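Local coordinates for protein polyketide synthase PksJ (Bacillus subtilis subsp. subtilis, PDB 4J1Q) that reduces keto groups of polyketide intermediates stereoselectively with NADPH, through its ketoreductase domain, on the bacillaene assembly line, at residues 379-384 with 428-433; 335-340 with 357-362; 24-29 with 182-187. All coordinates share one frame; numbering follows the deposited sequence.

Contact 1 (379-384 with 428-433); sequences ISFNWP and PQVFVM. With NDP (NADPH dihydro-nicotinamide-adenine-dinucleotide phosphate), chain B.
Ser-380 and Asn-382 face segment 428-433 with their backbone polar groups, and four hydrogen bonds join the two strands. Ser-380 N donates to Pro-428 O at 2.7 Å. Ser-380 O receives Val-430 N at 3.0 Å. Two residues on, Asn-382 N donates to Val-430 O, and Asn-382 O receives Val-432 N at 2.7 Å. The strands run parallel, their short axes at 19°, and the bonds are staggered accordingly. Gln-429 CA and Phe-381 CA add CA-H...O contacts to Ser-380 O and Val-430 O.

One side-chain hydrogen bond crosses the pair. Gln-429 NE2 donates to Asn-382 OD1 at 3.1 Å. The acceptor lies close to the amide plane of Gln-429, but the two amides are turned 55° against each other. The other end of Asn-382 is held too: its ND2 donates to Ser-338 O and to Asp-359 OD2. This amide is gripped at both ends and its rotation is probably fixed. Ser-380 OG turns to Asp-359.

Such parallel pairing is that of the Rossmann-fold core of ketoreductases. Helices 397-405 and 412-425 lie in the connection between these two strands. At the C-terminal end of its strand, 379-384 reaches the cofactor: Pro-384 O is 3.1 Å from C4N of the NADPH nicotinamide, and Trp-383 CB also lies against that ring.

Apolar contacts fill the face that carries Phe-381 and Val-430. Their side chains lie alongside each other and point the same way, with Phe-381 CD2 4.1 Å from Val-430 CG1. Val-432 CG2 sits at the edge of the Phe-381 ring. The same methyl touches Trp-383 CZ3 at 3.8 Å. With CG1 of Val-432 anti to the backbone N (chi1 -179°), CG2 is left beside that N and meets both rings.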
loop_
_atom_site.group_PDB
_atom_site.type_symbol
_atom_site.label_atom_id
_atom_site.label_comp_id
_atom_site.label_asym_id
_atom_site.label_seq_id
_atom_site.Cartn_x
_atom_site.Cartn_y
_atom_site.Cartn_z
ATOM N N ILE A 379 -7.501 -7.795 -3.589
ATOM C CA ILE A 379 -6.975 -6.795 -4.504
ATOM C C ILE A 379 -6.603 -5.550 -3.727
ATOM O O ILE A 379 -7.340 -5.133 -2.837
ATOM C CB ILE A 379 -8.024 -6.411 -5.567
ATOM C CG1 ILE A 379 -8.491 -7.657 -6.304
ATOM C CG2 ILE A 379 -7.451 -5.405 -6.556
ATOM C CD1 ILE A 379 -9.676 -7.418 -7.218
ATOM N N SER A 380 -5.500 -4.919 -4.111
ATOM C CA SER A 380 -5.166 -3.586 -3.633
ATOM C C SER A 380 -5.188 -2.620 -4.820
ATOM O O SER A 380 -4.601 -2.913 -5.873
ATOM C CB SER A 380 -3.786 -3.599 -2.967
ATOM O OG SER A 380 -3.448 -2.340 -2.350
ATOM N N PHE A 381 -5.927 -1.518 -4.692
ATOM C CA PHE A 381 -6.002 -0.543 -5.778
ATOM C C PHE A 381 -5.088 0.622 -5.426
ATOM O O PHE A 381 -5.264 1.259 -4.373
ATOM C CB PHE A 381 -7.447 -0.025 -5.977
ATOM C CG PHE A 381 -8.381 -1.011 -6.649
ATOM C CD1 PHE A 381 -9.014 -2.012 -5.920
ATOM C CD2 PHE A 381 -8.677 -0.891 -7.989
ATOM C CE1 PHE A 381 -9.904 -2.895 -6.530
ATOM C CE2 PHE A 381 -9.559 -1.773 -8.612
ATOM C CZ PHE A 381 -10.181 -2.771 -7.878
ATOM N N ASN A 382 -4.156 0.950 -6.315
ATOM C CA ASN A 382 -3.479 2.228 -6.193
ATOM C C ASN A 382 -4.242 3.362 -6.865
ATOM O O ASN A 382 -4.163 3.537 -8.104
ATOM C CB ASN A 382 -2.058 2.147 -6.733
ATOM C CG ASN A 382 -1.245 1.098 -6.037
ATOM O OD1 ASN A 382 -1.193 -0.067 -6.477
ATOM N ND2 ASN A 382 -0.570 1.498 -4.969
ATOM N N TRP A 383 -5.040 4.068 -6.060
ATOM C CA TRP A 383 -5.936 5.106 -6.567
ATOM C C TRP A 383 -5.189 6.381 -6.754
ATOM O O TRP A 383 -4.374 6.770 -5.892
ATOM C CB TRP A 383 -7.055 5.382 -5.579
ATOM C CG TRP A 383 -8.093 4.298 -5.446
ATOM C CD1 TRP A 383 -8.591 3.767 -4.265
ATOM C CD2 TRP A 383 -8.897 3.679 -6.523
ATOM N NE1 TRP A 383 -9.575 2.840 -4.521
ATOM C CE2 TRP A 383 -9.812 2.745 -5.860
ATOM C CE3 TRP A 383 -8.939 3.794 -7.907
ATOM C CZ2 TRP A 383 -10.749 2.000 -6.568
ATOM C CZ3 TRP A 383 -9.843 2.997 -8.617
ATOM C CH2 TRP A 383 -10.745 2.129 -7.960
ATOM N N PRO A 384 -5.534 7.117 -7.817
ATOM C CA PRO A 384 -5.100 8.492 -7.890
ATOM C C PRO A 384 -6.024 9.396 -7.066
ATOM O O PRO A 384 -6.971 8.915 -6.415
ATOM C CB PRO A 384 -5.248 8.800 -9.366
ATOM C CG PRO A 384 -6.489 8.037 -9.756
ATOM C CD PRO A 384 -6.423 6.760 -8.943
ATOM N N PRO A 428 -3.567 -8.965 -7.763
ATOM C CA PRO A 428 -3.473 -8.493 -6.384
ATOM C C PRO A 428 -3.332 -6.968 -6.323
ATOM O O PRO A 428 -3.613 -6.355 -5.296
ATOM C CB PRO A 428 -2.185 -9.148 -5.878
ATOM C CG PRO A 428 -1.926 -10.304 -6.809
ATOM C CD PRO A 428 -2.460 -9.869 -8.136
ATOM N N GLN A 429 -2.842 -6.368 -7.396
ATOM C CA GLN A 429 -2.520 -4.958 -7.371
ATOM C C GLN A 429 -2.832 -4.309 -8.698
ATOM O O GLN A 429 -2.306 -4.710 -9.743
ATOM C CB GLN A 429 -1.033 -4.763 -7.033
ATOM C CG GLN A 429 -0.726 -3.502 -6.258
ATOM C CD GLN A 429 0.769 -3.257 -6.165
ATOM O OE1 GLN A 429 1.545 -4.187 -5.935
ATOM N NE2 GLN A 429 1.182 -2.019 -6.390
ATOM N N VAL A 430 -3.603 -3.236 -8.633
ATOM C CA VAL A 430 -3.994 -2.505 -9.816
ATOM C C VAL A 430 -3.697 -1.039 -9.550
ATOM O O VAL A 430 -4.136 -0.472 -8.557
ATOM C CB VAL A 430 -5.513 -2.677 -10.073
ATOM C CG1 VAL A 430 -6.013 -1.643 -11.080
ATOM C CG2 VAL A 430 -5.814 -4.086 -10.580
ATOM N N PHE A 431 -2.939 -0.430 -10.429
ATOM C CA PHE A 431 -2.574 0.963 -10.276
ATOM C C PHE A 431 -3.419 1.792 -11.235
ATOM O O PHE A 431 -3.367 1.590 -12.434
ATOM C CB PHE A 431 -1.090 1.134 -10.580
ATOM C CG PHE A 431 -0.643 2.553 -10.690
ATOM C CD1 PHE A 431 0.316 3.037 -9.852
ATOM C CD2 PHE A 431 -1.113 3.376 -11.690
ATOM C CE1 PHE A 431 0.787 4.329 -9.980
ATOM C CE2 PHE A 431 -0.701 4.690 -11.785
ATOM C CZ PHE A 431 0.259 5.167 -10.923
ATOM N N VAL A 432 -4.206 2.702 -10.706
ATOM C CA VAL A 432 -5.124 3.448 -11.541
ATOM C C VAL A 432 -4.715 4.906 -11.602
ATOM O O VAL A 432 -4.419 5.530 -10.591
ATOM C CB VAL A 432 -6.553 3.367 -11.016
ATOM C CG1 VAL A 432 -7.505 4.144 -11.936
ATOM C CG2 VAL A 432 -6.971 1.913 -10.886
ATOM N N MET A 433 -4.698 5.433 -12.813
ATOM C CA MET A 433 -4.281 6.795 -13.058
ATOM C C MET A 433 -5.311 7.411 -13.984
ATOM O O MET A 433 -5.760 6.768 -14.918
ATOM C CB MET A 433 -2.965 6.759 -13.795
ATOM C CG MET A 433 -1.890 7.614 -13.198
ATOM S SD MET A 433 -0.302 7.064 -13.864
ATOM C CE MET A 433 0.845 7.909 -12.768
HETATM P PA NDP B . -11.133 10.180 4.197
HETATM O O1A NDP B . -10.109 10.718 5.204
HETATM O O2A NDP B . -12.365 10.925 3.787
HETATM O O5B NDP B . -11.546 8.702 4.641
HETATM C C5B NDP B . -10.754 7.968 5.578
HETATM C C4B NDP B . -11.720 7.501 6.654
HETATM O O4B NDP B . -11.036 6.575 7.502
HETATM C C3B NDP B . -12.104 8.664 7.556
HETATM O O3B NDP B . -13.556 8.711 7.472
HETATM C C2B NDP B . -11.648 8.259 8.956
HETATM O O2B NDP B . -12.720 8.471 9.925
HETATM C C1B NDP B . -11.439 6.759 8.855
HETATM N N9A NDP B . -10.316 6.385 9.765
HETATM C C8A NDP B . -9.103 7.030 9.901
HETATM N N7A NDP B . -8.361 6.338 10.850
HETATM C C5A NDP B . -9.107 5.217 11.253
HETATM C C6A NDP B . -8.888 4.183 12.161
HETATM N N6A NDP B . -7.750 4.106 12.924
HETATM N N1A NDP B . -9.848 3.228 12.329
HETATM C C2A NDP B . -11.019 3.297 11.649
HETATM N N3A NDP B . -11.263 4.315 10.797
HETATM C C4A NDP B . -10.311 5.267 10.548
HETATM O O3 NDP B . -10.300 9.787 2.872
HETATM P PN NDP B . -11.022 9.115 1.612
HETATM O O1N NDP B . -10.774 10.125 0.495
HETATM O O2N NDP B . -12.381 8.552 1.985
HETATM O O5D NDP B . -10.052 7.852 1.337
HETATM C C5D NDP B . -10.489 6.490 1.439
HETATM C C4D NDP B . -9.241 5.586 1.314
HETATM O O4D NDP B . -8.761 5.634 -0.047
HETATM C C3D NDP B . -8.092 6.104 2.192
HETATM O O3D NDP B . -7.414 5.004 2.843
HETATM C C2D NDP B . -7.196 6.813 1.223
HETATM O O2D NDP B . -5.841 6.687 1.665
HETATM C C1D NDP B . -7.437 6.115 -0.124
HETATM N N1N NDP B . -7.282 7.048 -1.248
HETATM C C2N NDP B . -8.127 8.105 -1.422
HETATM C C3N NDP B . -7.938 9.034 -2.472
HETATM C C7N NDP B . -8.912 10.200 -2.653
HETATM O O7N NDP B . -8.923 10.792 -3.740
HETATM N N7N NDP B . -9.673 10.633 -1.620
HETATM C C4N NDP B . -6.815 8.905 -3.330
HETATM C C5N NDP B . -5.942 7.821 -3.106
HETATM C C6N NDP B . -6.204 6.918 -2.046
HETATM P P2B NDP B . -12.409 8.748 11.492
HETATM O O1X NDP B . -11.372 9.892 11.429
HETATM O O2X NDP B . -13.820 9.061 11.974
HETATM O O3X NDP B . -11.834 7.465 12.056
#

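Contact 2 (335-340 with 357-362); sequences FFSSVS and FMDAFA. With NDP (NADPH dihydro-nicotinamide-adenine-dinucleotide phosphate), chain B.
The strand at Phe-335 to Ser-338 and the helix through Met-358 and Ala-362 meet with their axes 8.7 Å apart and their directions at 133°. The nearest CA atoms are those of Ser-337 and Met-358. This is a helix lying on the parallel sheet of the Rossmann fold, at the strand end where NADPH binds. Ser-337 O is 3.4 Å from C6N of its nicotinamide. Just beyond, Ser-338 is the N-cap of helix 339-343, its OG accepting from Ser-340 N.

Phe-335 carries much of the apolar contact. Its ring brings its edge to the helix backbone, with Met-358 O and Ala-362 N close to the ring plane. CE1 touches Ala-362 CB at 3.8 Å. CZ reaches Phe-361 CD2 at 3.6 Å, and the two ring planes meet obliquely, at 52°.

Met-358 is bent at its last torsion (chi3 -54°), which folds the methyl back to the strand. CE comes to 3.3 Å from Phe-336 O and also meets Ser-337 CA. Its sulfur makes an oblique Met-aromatic contact with the Phe-335 ring.

The polar contact is at Asp-359, which also serves Ser-380 and Asn-382 of strand 377-383. Ser-337 OG has Asn-355 O as a partner and lies 3.0 Å from Asp-359 OD1.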
loop_
_atom_site.group_PDB
_atom_site.type_symbol
_atom_site.label_atom_id
_atom_site.label_comp_id
_atom_site.label_asym_id
_atom_site.label_seq_id
_atom_site.Cartn_x
_atom_site.Cartn_y
_atom_site.Cartn_z
ATOM N N PHE A 335 -8.322 -3.624 -0.694
ATOM C CA PHE A 335 -7.688 -2.515 0.023
ATOM C C PHE A 335 -7.760 -1.266 -0.848
ATOM O O PHE A 335 -7.373 -1.299 -2.014
ATOM C CB PHE A 335 -6.204 -2.815 0.324
ATOM C CG PHE A 335 -5.928 -4.216 0.770
ATOM C CD1 PHE A 335 -4.710 -4.819 0.463
ATOM C CD2 PHE A 335 -6.840 -4.918 1.540
ATOM C CE1 PHE A 335 -4.454 -6.137 0.822
ATOM C CE2 PHE A 335 -6.600 -6.230 1.908
ATOM C CZ PHE A 335 -5.402 -6.842 1.556
ATOM N N PHE A 336 -8.086 -0.138 -0.237
ATOM C CA PHE A 336 -7.967 1.148 -0.928
ATOM C C PHE A 336 -6.620 1.816 -0.673
ATOM O O PHE A 336 -6.434 2.569 0.295
ATOM C CB PHE A 336 -9.123 2.087 -0.559
ATOM C CG PHE A 336 -10.416 1.754 -1.270
ATOM C CD1 PHE A 336 -10.514 0.612 -2.073
ATOM C CD2 PHE A 336 -11.511 2.597 -1.172
ATOM C CE1 PHE A 336 -11.689 0.310 -2.731
ATOM C CE2 PHE A 336 -12.690 2.297 -1.823
ATOM C CZ PHE A 336 -12.784 1.154 -2.617
ATOM N N SER A 337 -5.653 1.479 -1.517
ATOM C CA SER A 337 -4.293 2.000 -1.377
ATOM C C SER A 337 -4.193 3.245 -2.254
ATOM O O SER A 337 -5.200 3.743 -2.745
ATOM C CB SER A 337 -3.287 0.915 -1.825
ATOM O OG SER A 337 -1.954 1.403 -1.879
ATOM N N SER A 338 -2.978 3.691 -2.546
ATOM C CA SER A 338 -2.822 4.976 -3.192
ATOM C C SER A 338 -1.697 4.932 -4.202
ATOM O O SER A 338 -0.723 4.167 -4.054
ATOM C CB SER A 338 -2.512 6.059 -2.151
ATOM O OG SER A 338 -1.906 7.174 -2.777
ATOM N N VAL A 339 -1.784 5.812 -5.192
ATOM C CA VAL A 339 -0.657 6.036 -6.084
ATOM C C VAL A 339 0.654 6.409 -5.339
ATOM O O VAL A 339 1.740 6.083 -5.782
ATOM C CB VAL A 339 -1.046 7.050 -7.179
ATOM C CG1 VAL A 339 0.039 8.086 -7.384
ATOM C CG2 VAL A 339 -1.357 6.310 -8.480
ATOM N N SER A 340 0.532 6.981 -4.148
ATOM C CA SER A 340 1.707 7.290 -3.317
ATOM C C SER A 340 2.493 6.041 -2.922
ATOM O O SER A 340 3.720 6.067 -2.876
ATOM C CB SER A 340 1.282 8.035 -2.053
ATOM O OG SER A 340 0.363 9.062 -2.411
ATOM N N PHE A 357 2.656 -1.334 2.171
ATOM C CA PHE A 357 2.405 -2.543 2.964
ATOM C C PHE A 357 1.130 -3.241 2.517
ATOM O O PHE A 357 1.105 -4.485 2.421
ATOM C CB PHE A 357 2.327 -2.221 4.458
ATOM C CG PHE A 357 1.861 -3.381 5.311
ATOM C CD1 PHE A 357 2.778 -4.165 5.998
ATOM C CD2 PHE A 357 0.513 -3.621 5.511
ATOM C CE1 PHE A 357 2.357 -5.168 6.855
ATOM C CE2 PHE A 357 0.090 -4.616 6.354
ATOM C CZ PHE A 357 1.001 -5.412 6.995
ATOM N N MET A 358 0.084 -2.462 2.215
ATOM C CA MET A 358 -1.198 -3.050 1.805
ATOM C C MET A 358 -1.060 -3.769 0.484
ATOM O O MET A 358 -1.480 -4.923 0.357
ATOM C CB MET A 358 -2.303 -1.979 1.710
ATOM C CG MET A 358 -2.669 -1.414 3.070
ATOM S SD MET A 358 -4.301 -0.683 3.105
ATOM C CE MET A 358 -4.273 0.512 1.758
ATOM N N ASP A 359 -0.410 -3.094 -0.479
ATOM C CA ASP A 359 -0.031 -3.730 -1.764
ATOM C C ASP A 359 0.690 -5.061 -1.548
ATOM O O ASP A 359 0.321 -6.064 -2.139
ATOM C CB ASP A 359 0.854 -2.803 -2.602
ATOM C CG ASP A 359 0.207 -1.439 -2.837
ATOM O OD1 ASP A 359 -1.040 -1.313 -2.634
ATOM O OD2 ASP A 359 0.952 -0.486 -3.208
ATOM N N ALA A 360 1.700 -5.064 -0.687
ATOM C CA ALA A 360 2.465 -6.288 -0.398
ATOM C C ALA A 360 1.571 -7.316 0.273
ATOM O O ALA A 360 1.695 -8.506 0.025
ATOM C CB ALA A 360 3.682 -6.000 0.483
ATOM N N PHE A 361 0.654 -6.848 1.108
ATOM C CA PHE A 361 -0.274 -7.744 1.795
ATOM C C PHE A 361 -1.223 -8.475 0.839
ATOM O O PHE A 361 -1.595 -9.630 1.074
ATOM C CB PHE A 361 -1.058 -6.961 2.850
ATOM C CG PHE A 361 -1.658 -7.820 3.927
ATOM C CD1 PHE A 361 -0.882 -8.280 4.983
ATOM C CD2 PHE A 361 -2.993 -8.189 3.874
ATOM C CE1 PHE A 361 -1.432 -9.106 5.961
ATOM C CE2 PHE A 361 -3.536 -9.029 4.834
ATOM C CZ PHE A 361 -2.760 -9.475 5.886
ATOM N N ALA A 362 -1.620 -7.803 -0.241
ATOM C CA ALA A 362 -2.532 -8.405 -1.221
ATOM C C ALA A 362 -1.976 -9.725 -1.753
ATOM O O ALA A 362 -2.711 -10.716 -1.873
ATOM C CB ALA A 362 -2.842 -7.447 -2.369
HETATM P PA NDP B . -11.133 10.180 4.197
HETATM O O1A NDP B . -10.109 10.718 5.204
HETATM O O2A NDP B . -12.365 10.925 3.787
HETATM O O5B NDP B . -11.546 8.702 4.641
HETATM C C5B NDP B . -10.754 7.968 5.578
HETATM C C4B NDP B . -11.720 7.501 6.654
HETATM O O4B NDP B . -11.036 6.575 7.502
HETATM C C3B NDP B . -12.104 8.664 7.556
HETATM O O3B NDP B . -13.556 8.711 7.472
HETATM C C2B NDP B . -11.648 8.259 8.956
HETATM O O2B NDP B . -12.720 8.471 9.925
HETATM C C1B NDP B . -11.439 6.759 8.855
HETATM N N9A NDP B . -10.316 6.385 9.765
HETATM C C8A NDP B . -9.103 7.030 9.901
HETATM N N7A NDP B . -8.361 6.338 10.850
HETATM C C5A NDP B . -9.107 5.217 11.253
HETATM C C6A NDP B . -8.888 4.183 12.161
HETATM N N6A NDP B . -7.750 4.106 12.924
HETATM N N1A NDP B . -9.848 3.228 12.329
HETATM C C2A NDP B . -11.019 3.297 11.649
HETATM N N3A NDP B . -11.263 4.315 10.797
HETATM C C4A NDP B . -10.311 5.267 10.548
HETATM O O3 NDP B . -10.300 9.787 2.872
HETATM P PN NDP B . -11.022 9.115 1.612
HETATM O O1N NDP B . -10.774 10.125 0.495
HETATM O O2N NDP B . -12.381 8.552 1.985
HETATM O O5D NDP B . -10.052 7.852 1.337
HETATM C C5D NDP B . -10.489 6.490 1.439
HETATM C C4D NDP B . -9.241 5.586 1.314
HETATM O O4D NDP B . -8.761 5.634 -0.047
HETATM C C3D NDP B . -8.092 6.104 2.192
HETATM O O3D NDP B . -7.414 5.004 2.843
HETATM C C2D NDP B . -7.196 6.813 1.223
HETATM O O2D NDP B . -5.841 6.687 1.665
HETATM C C1D NDP B . -7.437 6.115 -0.124
HETATM N N1N NDP B . -7.282 7.048 -1.248
HETATM C C2N NDP B . -8.127 8.105 -1.422
HETATM C C3N NDP B . -7.938 9.034 -2.472
HETATM C C7N NDP B . -8.912 10.200 -2.653
HETATM O O7N NDP B . -8.923 10.792 -3.740
HETATM N N7N NDP B . -9.673 10.633 -1.620
HETATM C C4N NDP B . -6.815 8.905 -3.330
HETATM C C5N NDP B . -5.942 7.821 -3.106
HETATM C C6N NDP B . -6.204 6.918 -2.046
HETATM P P2B NDP B . -12.409 8.748 11.492
HETATM O O1X NDP B . -11.372 9.892 11.429
HETATM O O2X NDP B . -13.820 9.061 11.974
HETATM O O3X NDP B . -11.834 7.465 12.056
#

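Contact 3 (24-29 with 182-187); sequences LMLEPV and KGWREM
Val-29 N donates to Gly-183 O at 2.8 Å, the shortest polar bond between these strands. Gly-183 N returns a bond to Val-29 O, and the two residues form a hydrogen-bonded antiparallel pair. Glu-27 and Arg-185 form the next one. Arg-185 N donates to Glu-27 O at 2.9 Å, while the bond from Glu-27 N to Arg-185 O is weak. Farther on, Met-187 N donates to Met-25 O at 3.1 Å. Strand 22-31 lies between strand 178-186 and strand 429-435, antiparallel to both. Strand 178-186 probably belongs to the structural subdomain of the ketoreductase, so the pairing would help join it to the NADPH-binding half.

One face holds Leu-26, Pro-28, Trp-184 and Glu-186. The indole of Trp-184 leans across segment 24-29, with Glu-27 CA at its edge. Chi1 of -71° puts CG beside the backbone N, and the benzo side of the ring reaches Pro-28, CZ3 lying 3.6 Å from Pro-28 CD. Leu-26 CB meets CE3 of the same ring. Leu-26 CD2 bears on Glu-186 CA at 3.7 Å. Beyond the segments, the Trp-184 ring meets that of Phe-431.

On the other face, Met-187 crosses Glu-27 at about a right angle, and its SD lies 3.4 Å from Glu-27 CB. Val-29 CG2 packs against Arg-185 CB.

Glu-27 OE1 lies well out of the guanidinium plane of Arg-185, 4.4 Å from NH2, and no N-H points at it. The carboxylate also has a long, weak ion pair with Lys-427. The charges probably attract only loosely here, and backbone bonds and apolar contacts do most of the joining.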
loop_
_atom_site.group_PDB
_atom_site.type_symbol
_atom_site.label_atom_id
_atom_site.label_comp_id
_atom_site.label_asym_id
_atom_site.label_seq_id
_atom_site.Cartn_x
_atom_site.Cartn_y
_atom_site.Cartn_z
ATOM N N LEU A 24 -5.789 5.573 -17.714
ATOM C CA LEU A 24 -4.720 4.613 -17.972
ATOM C C LEU A 24 -4.695 3.660 -16.790
ATOM O O LEU A 24 -5.016 4.063 -15.685
ATOM C CB LEU A 24 -3.383 5.352 -18.069
ATOM C CG LEU A 24 -2.154 4.493 -18.331
ATOM C CD1 LEU A 24 -2.005 3.518 -17.198
ATOM C CD2 LEU A 24 -2.269 3.750 -19.656
ATOM N N MET A 25 -4.317 2.406 -17.000
ATOM C CA MET A 25 -4.463 1.409 -15.938
ATOM C C MET A 25 -3.333 0.371 -15.981
ATOM O O MET A 25 -3.143 -0.236 -17.003
ATOM C CB MET A 25 -5.801 0.705 -16.092
ATOM C CG MET A 25 -6.182 -0.195 -14.930
ATOM S SD MET A 25 -7.954 -0.062 -14.513
ATOM C CE MET A 25 -8.182 -1.569 -13.571
ATOM N N LEU A 26 -2.617 0.152 -14.870
ATOM C CA LEU A 26 -1.332 -0.564 -14.887
ATOM C C LEU A 26 -1.210 -1.724 -13.890
ATOM O O LEU A 26 -1.855 -1.772 -12.849
ATOM C CB LEU A 26 -0.171 0.400 -14.640
ATOM C CG LEU A 26 -0.020 1.561 -15.608
ATOM C CD1 LEU A 26 1.114 2.471 -15.142
ATOM C CD2 LEU A 26 0.205 1.015 -17.010
ATOM N N GLU A 27 -0.222 -2.557 -14.107
ATOM C CA GLU A 27 -0.152 -3.744 -13.313
ATOM C C GLU A 27 1.305 -4.146 -13.142
ATOM O O GLU A 27 2.062 -4.053 -14.094
ATOM C CB GLU A 27 -0.993 -4.804 -13.994
ATOM C CG GLU A 27 -1.127 -6.085 -13.216
ATOM C CD GLU A 27 0.038 -6.998 -13.481
ATOM O OE1 GLU A 27 0.642 -6.842 -14.567
ATOM O OE2 GLU A 27 0.355 -7.840 -12.603
ATOM N N PRO A 28 1.760 -4.355 -11.887
ATOM C CA PRO A 28 3.223 -4.474 -11.610
ATOM C C PRO A 28 3.814 -5.771 -12.179
ATOM O O PRO A 28 3.155 -6.794 -12.123
ATOM C CB PRO A 28 3.276 -4.536 -10.078
ATOM C CG PRO A 28 1.966 -5.150 -9.695
ATOM C CD PRO A 28 0.964 -4.548 -10.657
ATOM N N VAL A 29 5.040 -5.736 -12.702
ATOM C CA VAL A 29 5.657 -6.941 -13.284
ATOM C C VAL A 29 7.131 -7.087 -12.885
ATOM O O VAL A 29 7.870 -6.109 -12.814
ATOM C CB VAL A 29 5.515 -6.981 -14.819
ATOM C CG1 VAL A 29 5.935 -8.341 -15.348
ATOM C CG2 VAL A 29 4.073 -6.709 -15.224
ATOM N N LYS A 182 11.280 -4.595 -10.824
ATOM C CA LYS A 182 9.842 -4.293 -10.940
ATOM C C LYS A 182 9.592 -3.115 -11.879
ATOM O O LYS A 182 10.346 -2.141 -11.878
ATOM C CB LYS A 182 9.239 -3.996 -9.565
ATOM C CG LYS A 182 7.766 -4.355 -9.422
ATOM C CD LYS A 182 7.204 -3.796 -8.118
ATOM C CE LYS A 182 7.177 -4.835 -6.999
ATOM N NZ LYS A 182 6.098 -5.835 -7.259
ATOM N N GLY A 183 8.573 -3.246 -12.718
ATOM C CA GLY A 183 8.142 -2.196 -13.627
ATOM C C GLY A 183 6.639 -2.374 -13.872
ATOM O O GLY A 183 5.991 -3.156 -13.188
ATOM N N TRP A 184 6.110 -1.727 -14.906
ATOM C CA TRP A 184 4.670 -1.581 -15.069
ATOM C C TRP A 184 4.219 -2.044 -16.424
ATOM O O TRP A 184 4.474 -1.372 -17.424
ATOM C CB TRP A 184 4.263 -0.126 -14.871
ATOM C CG TRP A 184 4.368 0.341 -13.446
ATOM C CD1 TRP A 184 5.275 1.260 -12.905
ATOM C CD2 TRP A 184 3.531 -0.080 -12.316
ATOM N NE1 TRP A 184 5.053 1.427 -11.556
ATOM C CE2 TRP A 184 4.036 0.637 -11.138
ATOM C CE3 TRP A 184 2.460 -0.954 -12.168
ATOM C CZ2 TRP A 184 3.457 0.485 -9.885
ATOM C CZ3 TRP A 184 1.893 -1.112 -10.905
ATOM C CH2 TRP A 184 2.368 -0.400 -9.792
ATOM N N ARG A 185 3.531 -3.187 -16.466
ATOM C CA ARG A 185 2.830 -3.630 -17.673
ATOM C C ARG A 185 1.400 -3.111 -17.725
ATOM O O ARG A 185 0.606 -3.306 -16.784
ATOM C CB ARG A 185 2.853 -5.159 -17.812
ATOM C CG ARG A 185 2.395 -5.664 -19.182
ATOM C CD ARG A 185 3.061 -6.984 -19.584
ATOM N NE ARG A 185 2.728 -8.090 -18.679
ATOM C CZ ARG A 185 1.568 -8.749 -18.676
ATOM N NH1 ARG A 185 0.615 -8.437 -19.544
ATOM N NH2 ARG A 185 1.350 -9.714 -17.790
ATOM N N GLU A 186 1.072 -2.454 -18.832
ATOM C CA GLU A 186 -0.279 -1.973 -19.079
ATOM C C GLU A 186 -1.318 -3.095 -19.129
ATOM O O GLU A 186 -1.029 -4.214 -19.535
ATOM C CB GLU A 186 -0.339 -1.127 -20.351
ATOM C CG GLU A 186 -1.631 -0.347 -20.512
ATOM C CD GLU A 186 -1.736 0.371 -21.845
ATOM O OE1 GLU A 186 -2.738 1.088 -22.068
ATOM O OE2 GLU A 186 -0.804 0.239 -22.666
ATOM N N MET A 187 -2.508 -2.795 -18.632
ATOM C CA MET A 187 -3.643 -3.700 -18.734
ATOM C C MET A 187 -4.634 -3.141 -19.752
ATOM O O MET A 187 -4.814 -1.924 -19.848
ATOM C CB MET A 187 -4.320 -3.852 -17.371
ATOM C CG MET A 187 -3.376 -3.659 -16.196
ATOM S SD MET A 187 -4.183 -3.759 -14.579
ATOM C CE MET A 187 -4.601 -5.494 -14.517
#

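In the fold
Strand 429-435, half of contact 1, also borders strand 22-31 of contact 3, and the centres of the two contacts are 10 Å apart. At that border Phe-431 O lies 2.9 Å from Leu-26 N. Contacts 1 and 2 are closer, with centres 7 Å apart. Strands 377-383 and 332-338 are neighbours, and Ser-380 OG lies 2.6 Å from Asp-359 OD1. Both of these contacts touch NADPH, which is also hydrogen-bonded to Lys-314 and Trp-386. Contact 3 lies farther off: the Trp-184 side chain is about 13 Å from the cofactor, and the nearest atoms of contacts 3 and 2 are about 7 Å apart.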